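Local coordinates for uncharacterized protein (Helicobacter pylori, PDB 4O5J) that probably attaches the bacterium to host tissue by binding sialylated glycans, acting as the extracellular adhesion domain of the outer membrane adhesin SabA, at residues 65-70 and 288-293; 292-297 and 359-364. All coordinates share one frame; numbering follows the deposited sequence.

Three long helices of the SabA adhesion domain meet in these two contacts, whose centres lie about 7 Å apart on the same side of the chain's centre. Helix 281-309 is common to both: its residues 288-293 take helix 57-76 in contact 1, and 292-297, overlapping at Q292 and N293, take helix 343-396 in contact 2. Along the chain the order is therefore 57-76, 281-309, 343-396. The two sites also touch directly, for Q294 NE2 of contact 2 probably donates to L67 O of contact 1, and L67 packs on A364. Helices far apart in sequence are thus packed together in one helical body.

Contact 1: residues 65-70 and 288-293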
loop_
_atom_site.group_PDB
_atom_site.type_symbol
_atom_site.label_atom_id
_atom_site.label_comp_id
_atom_site.label_asym_id
_atom_site.label_seq_id
_atom_site.Cartn_x
_atom_site.Cartn_y
_atom_site.Cartn_z
ATOM N N ASN A 65 18.397 -0.559 -16.793
ATOM C CA ASN A 65 19.156 -0.767 -15.584
ATOM C C ASN A 65 18.480 -0.198 -14.322
ATOM O O ASN A 65 18.568 -0.794 -13.248
ATOM C CB ASN A 65 20.570 -0.243 -15.716
ATOM C CG ASN A 65 21.371 -0.436 -14.428
ATOM O OD1 ASN A 65 21.484 0.465 -13.602
ATOM N ND2 ASN A 65 21.886 -1.633 -14.228
ATOM N N TYR A 66 17.818 0.953 -14.439
ATOM C CA TYR A 66 17.067 1.473 -13.315
ATOM C C TYR A 66 15.886 0.527 -12.948
ATOM O O TYR A 66 15.687 0.169 -11.778
ATOM C CB TYR A 66 16.539 2.889 -13.628
ATOM C CG TYR A 66 15.467 3.230 -12.631
ATOM C CD1 TYR A 66 15.803 3.662 -11.323
ATOM C CD2 TYR A 66 14.105 3.029 -12.935
ATOM C CE1 TYR A 66 14.826 3.929 -10.389
ATOM C CE2 TYR A 66 13.117 3.309 -12.001
ATOM C CZ TYR A 66 13.474 3.738 -10.737
ATOM O OH TYR A 66 12.478 3.996 -9.814
ATOM N N LEU A 67 15.087 0.151 -13.948
ATOM C CA LEU A 67 13.959 -0.730 -13.757
ATOM C C LEU A 67 14.395 -1.996 -13.016
ATOM O O LEU A 67 13.825 -2.355 -11.950
ATOM C CB LEU A 67 13.404 -1.095 -15.113
ATOM C CG LEU A 67 12.125 -0.430 -15.645
ATOM C CD1 LEU A 67 11.710 0.758 -14.875
ATOM C CD2 LEU A 67 12.214 -0.107 -17.116
ATOM N N LYS A 68 15.425 -2.650 -13.548
ATOM C CA LYS A 68 15.929 -3.919 -12.983
ATOM C C LYS A 68 16.486 -3.707 -11.610
ATOM O O LYS A 68 16.309 -4.529 -10.693
ATOM C CB LYS A 68 17.031 -4.542 -13.850
ATOM C CG LYS A 68 16.526 -4.974 -15.176
ATOM C CD LYS A 68 17.669 -5.459 -16.069
ATOM C CE LYS A 68 17.526 -6.950 -16.419
ATOM N NZ LYS A 68 17.909 -7.747 -15.285
ATOM N N SER A 69 17.156 -2.586 -11.425
ATOM C CA SER A 69 17.742 -2.356 -10.133
ATOM C C SER A 69 16.628 -2.162 -9.058
ATOM O O SER A 69 16.728 -2.624 -7.897
ATOM C CB SER A 69 18.679 -1.190 -10.275
ATOM O OG SER A 69 19.151 -0.879 -9.015
ATOM N N PHE A 70 15.525 -1.533 -9.450
ATOM C CA PHE A 70 14.436 -1.342 -8.489
ATOM C C PHE A 70 13.841 -2.717 -8.173
ATOM O O PHE A 70 13.592 -3.046 -7.008
ATOM C CB PHE A 70 13.368 -0.440 -9.074
ATOM C CG PHE A 70 12.126 -0.356 -8.229
ATOM C CD1 PHE A 70 11.990 0.665 -7.298
ATOM C CD2 PHE A 70 11.114 -1.305 -8.348
ATOM C CE1 PHE A 70 10.834 0.747 -6.488
ATOM C CE2 PHE A 70 9.981 -1.249 -7.561
ATOM C CZ PHE A 70 9.831 -0.218 -6.623
ATOM N N TYR A 288 8.350 -2.602 -22.086
ATOM C CA TYR A 288 7.207 -1.728 -21.877
ATOM C C TYR A 288 6.282 -2.264 -20.772
ATOM O O TYR A 288 5.910 -1.558 -19.827
ATOM C CB TYR A 288 6.474 -1.534 -23.177
ATOM C CG TYR A 288 5.405 -0.472 -23.135
ATOM C CD1 TYR A 288 5.475 0.584 -22.237
ATOM C CD2 TYR A 288 4.355 -0.490 -24.040
ATOM C CE1 TYR A 288 4.482 1.562 -22.193
ATOM C CE2 TYR A 288 3.376 0.471 -24.015
ATOM C CZ TYR A 288 3.443 1.497 -23.089
ATOM O OH TYR A 288 2.477 2.455 -23.106
ATOM N N THR A 289 5.946 -3.535 -20.869
ATOM C CA THR A 289 5.174 -4.203 -19.856
ATOM C C THR A 289 5.877 -4.130 -18.527
ATOM O O THR A 289 5.255 -3.856 -17.509
ATOM C CB THR A 289 5.015 -5.677 -20.225
ATOM O OG1 THR A 289 4.397 -5.733 -21.496
ATOM C CG2 THR A 289 4.141 -6.404 -19.229
ATOM N N PHE A 290 7.173 -4.383 -18.538
ATOM C CA PHE A 290 7.982 -4.309 -17.328
ATOM C C PHE A 290 7.803 -2.936 -16.652
ATOM O O PHE A 290 7.475 -2.829 -15.460
ATOM C CB PHE A 290 9.444 -4.518 -17.715
ATOM C CG PHE A 290 10.379 -4.658 -16.550
ATOM C CD1 PHE A 290 9.948 -5.211 -15.354
ATOM C CD2 PHE A 290 11.711 -4.245 -16.655
ATOM C CE1 PHE A 290 10.820 -5.344 -14.270
ATOM C CE2 PHE A 290 12.584 -4.386 -15.572
ATOM C CZ PHE A 290 12.154 -4.943 -14.398
ATOM N N ALA A 291 7.968 -1.885 -17.432
ATOM C CA ALA A 291 7.880 -0.492 -16.922
ATOM C C ALA A 291 6.462 -0.148 -16.445
ATOM O O ALA A 291 6.305 0.372 -15.334
ATOM C CB ALA A 291 8.388 0.490 -17.990
ATOM N N GLN A 292 5.430 -0.481 -17.216
ATOM C CA GLN A 292 4.059 -0.281 -16.724
ATOM C C GLN A 292 3.842 -0.962 -15.418
ATOM O O GLN A 292 3.318 -0.347 -14.460
ATOM C CB GLN A 292 3.054 -0.810 -17.712
ATOM C CG GLN A 292 3.007 0.019 -18.963
ATOM C CD GLN A 292 2.149 -0.629 -20.034
ATOM O OE1 GLN A 292 0.939 -0.461 -20.067
ATOM N NE2 GLN A 292 2.774 -1.360 -20.912
ATOM N N ASN A 293 4.265 -2.227 -15.327
ATOM C CA ASN A 293 4.014 -3.010 -14.084
ATOM C C ASN A 293 4.692 -2.372 -12.897
ATOM O O ASN A 293 4.104 -2.307 -11.810
ATOM C CB ASN A 293 4.496 -4.481 -14.190
ATOM C CG ASN A 293 3.636 -5.299 -15.110
ATOM O OD1 ASN A 293 2.485 -4.973 -15.362
ATOM N ND2 ASN A 293 4.189 -6.361 -15.612
#
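With CG anti to the backbone N (chi1 -172°), the side chain of F290 reaches out from helix 281-309 to L67, which leans the other way with chi1 at -103°, far from a staggered value. The two side chains slide past each other in opposite directions. L67 CB meets the ring obliquely at its CE2 corner, 3.4 Å from F290 CE2, and L67 CG stays about equally far from two ring carbons, with F290 CD2 at 4.0 Å. The leucine tip continues past the phenyl group to the next residue, where L67 CD2 rests 4.0 Å from A291 CB. K68 crosses F290 at about a right angle at the same ring corner, its methylene K68 CG lying 4.0 Å from F290 CE2. The ring also approaches the helix backbone, with F290 CZ 3.9 Å from L67 O. That carbonyl oxygen accepts a hydrogen bond from T71 OG1, one turn on in its own helix. No hydrogen bond links the two segments, so apolar packing carries the contact. L67, F290 and A291 are all buried. The short helical segments cross at 52° with their axes 10.6 Å apart, and the closest CA pair is L67 and A291, at 6.9 Å.

Beside this apolar patch, K68 NZ makes a weak hydrogen bond to S267 OG of helix 241-268. The same helix meets F290 through L266 and S267, while helix 343-396 brings A364 against L67, so the contact is enclosed within a helical bundle.

Contact 2: residues 292-297 and 359-364; sequences QNQKQV and NRVDAA
An antiparallel helix pair of the SabA helical body is joined here, helix 281-309 running against helix 343-396 with an angle of 160° between the short segments and 9.5 Å between their axes. V361 points across the interface and is the side chain that both Q294 and K295 touch. Its CG2, anti to the backbone N, approaches the backbone of helix 281-309: V361 CG2 is 3.9 Å from K295 N, and lies equally near the amide oxygen Q294 OE1. The other branch, V361 CG1, packs 4.1 Å from K295 CG, the lysine crossing the valine at about a right angle. The nearest CA pair, K295 and V361, is 6.1 Å apart.

The antiparallel packing is in keeping with the tetratricopeptide-repeat likeness of this adhesion domain, though these helices are longer than those of a canonical repeat. At its edge the pair carries a charged link. K295 runs almost straight from CB to CE and bends only at its last torsion (chi4 -30°), beside the carboxylate of D362. The salt bridge K295 NZ to D362 OD1 measures 3.2 Å. The methylene K295 CE is at least as near to D362 OD1, at 3.0 Å, which is tight for a carbon, so the exact placing of the ammonium group is uncertain. Both residues are partly exposed, whereas Q294 and V361 are buried. The amide end of Q294 is turned to a third helix: Q294 NE2 donates to L67 O of helix 57-76, and its side chain also packs on Y66 and F70. L365, just beyond the segment on helix 343-396, touches Q292 and K295.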
loop_
_atom_site.group_PDB
_atom_site.type_symbol
_atom_site.label_atom_id
_atom_site.label_comp_id
_atom_site.label_asym_id
_atom_site.label_seq_id
_atom_site.Cartn_x
_atom_site.Cartn_y
_atom_site.Cartn_z
ATOM N N GLN A 292 5.430 -0.481 -17.216
ATOM C CA GLN A 292 4.059 -0.281 -16.724
ATOM C C GLN A 292 3.842 -0.962 -15.418
ATOM O O GLN A 292 3.318 -0.347 -14.460
ATOM C CB GLN A 292 3.054 -0.810 -17.712
ATOM C CG GLN A 292 3.007 0.019 -18.963
ATOM C CD GLN A 292 2.149 -0.629 -20.034
ATOM O OE1 GLN A 292 0.939 -0.461 -20.067
ATOM N NE2 GLN A 292 2.774 -1.360 -20.912
ATOM N N ASN A 293 4.265 -2.227 -15.327
ATOM C CA ASN A 293 4.014 -3.010 -14.084
ATOM C C ASN A 293 4.692 -2.372 -12.897
ATOM O O ASN A 293 4.104 -2.307 -11.810
ATOM C CB ASN A 293 4.496 -4.481 -14.190
ATOM C CG ASN A 293 3.636 -5.299 -15.110
ATOM O OD1 ASN A 293 2.485 -4.973 -15.362
ATOM N ND2 ASN A 293 4.189 -6.361 -15.612
ATOM N N GLN A 294 5.932 -1.911 -13.091
ATOM C CA GLN A 294 6.668 -1.331 -11.999
ATOM C C GLN A 294 6.011 0.015 -11.594
ATOM O O GLN A 294 6.004 0.358 -10.417
ATOM C CB GLN A 294 8.123 -1.098 -12.367
ATOM C CG GLN A 294 8.958 -0.686 -11.163
ATOM C CD GLN A 294 10.452 -0.761 -11.485
ATOM O OE1 GLN A 294 11.151 0.279 -11.634
ATOM N NE2 GLN A 294 10.963 -2.005 -11.626
ATOM N N LYS A 295 5.439 0.743 -12.539
ATOM C CA LYS A 295 4.707 1.961 -12.170
ATOM C C LYS A 295 3.448 1.582 -11.352
ATOM O O LYS A 295 3.132 2.225 -10.329
ATOM C CB LYS A 295 4.339 2.790 -13.396
ATOM C CG LYS A 295 3.735 4.156 -12.993
ATOM C CD LYS A 295 3.080 4.812 -14.200
ATOM C CE LYS A 295 2.839 6.333 -14.111
ATOM N NZ LYS A 295 2.604 6.784 -12.728
ATOM N N GLN A 296 2.760 0.500 -11.744
ATOM C CA GLN A 296 1.570 0.066 -11.012
ATOM C C GLN A 296 1.949 -0.345 -9.584
ATOM O O GLN A 296 1.178 -0.149 -8.637
ATOM C CB GLN A 296 0.882 -1.092 -11.744
ATOM C CG GLN A 296 -0.312 -1.571 -10.993
ATOM C CD GLN A 296 -1.332 -0.447 -10.771
ATOM O OE1 GLN A 296 -1.903 0.019 -11.731
ATOM N NE2 GLN A 296 -1.569 -0.031 -9.527
ATOM N N VAL A 297 3.146 -0.905 -9.422
ATOM C CA VAL A 297 3.605 -1.294 -8.069
ATOM C C VAL A 297 3.728 -0.044 -7.188
ATOM O O VAL A 297 3.224 -0.040 -6.079
ATOM C CB VAL A 297 4.950 -2.065 -8.099
ATOM C CG1 VAL A 297 5.530 -2.163 -6.687
ATOM C CG2 VAL A 297 4.751 -3.445 -8.727
ATOM N N ASN A 359 9.007 9.506 -9.683
ATOM C CA ASN A 359 9.716 10.255 -10.746
ATOM C C ASN A 359 10.527 9.349 -11.613
ATOM O O ASN A 359 10.430 9.397 -12.824
ATOM C CB ASN A 359 10.635 11.355 -10.235
ATOM C CG ASN A 359 9.846 12.430 -9.584
ATOM O OD1 ASN A 359 8.635 12.597 -9.847
ATOM N ND2 ASN A 359 10.479 13.130 -8.674
ATOM N N ARG A 360 11.346 8.523 -11.002
ATOM C CA ARG A 360 12.303 7.747 -11.791
ATOM C C ARG A 360 11.604 6.714 -12.672
ATOM O O ARG A 360 11.994 6.514 -13.784
ATOM C CB ARG A 360 13.340 7.110 -10.892
ATOM C CG ARG A 360 14.412 8.100 -10.573
ATOM C CD ARG A 360 15.071 7.739 -9.288
ATOM N NE ARG A 360 15.953 8.831 -8.930
ATOM C CZ ARG A 360 15.597 9.902 -8.217
ATOM N NH1 ARG A 360 14.331 10.046 -7.712
ATOM N NH2 ARG A 360 16.535 10.826 -8.007
ATOM N N VAL A 361 10.540 6.091 -12.184
ATOM C CA VAL A 361 9.855 5.092 -12.997
ATOM C C VAL A 361 9.107 5.769 -14.143
ATOM O O VAL A 361 9.028 5.196 -15.242
ATOM C CB VAL A 361 8.923 4.172 -12.177
ATOM C CG1 VAL A 361 7.610 4.861 -11.806
ATOM C CG2 VAL A 361 8.624 2.888 -12.959
ATOM N N ASP A 362 8.597 6.994 -13.919
ATOM C CA ASP A 362 7.942 7.728 -15.006
ATOM C C ASP A 362 8.844 7.975 -16.153
ATOM O O ASP A 362 8.431 7.845 -17.293
ATOM C CB ASP A 362 7.391 9.067 -14.528
ATOM C CG ASP A 362 6.139 8.867 -13.617
ATOM O OD1 ASP A 362 5.470 7.814 -13.692
ATOM O OD2 ASP A 362 5.799 9.764 -12.845
ATOM N N ALA A 363 10.061 8.396 -15.854
ATOM C CA ALA A 363 11.067 8.640 -16.877
ATOM C C ALA A 363 11.450 7.301 -17.566
ATOM O O ALA A 363 11.540 7.235 -18.787
ATOM C CB ALA A 363 12.304 9.349 -16.272
ATOM N N ALA A 364 11.655 6.243 -16.800
ATOM C CA ALA A 364 11.979 4.951 -17.436
ATOM C C ALA A 364 10.825 4.460 -18.301
ATOM O O ALA A 364 11.044 4.018 -19.412
ATOM C CB ALA A 364 12.336 3.893 -16.427
#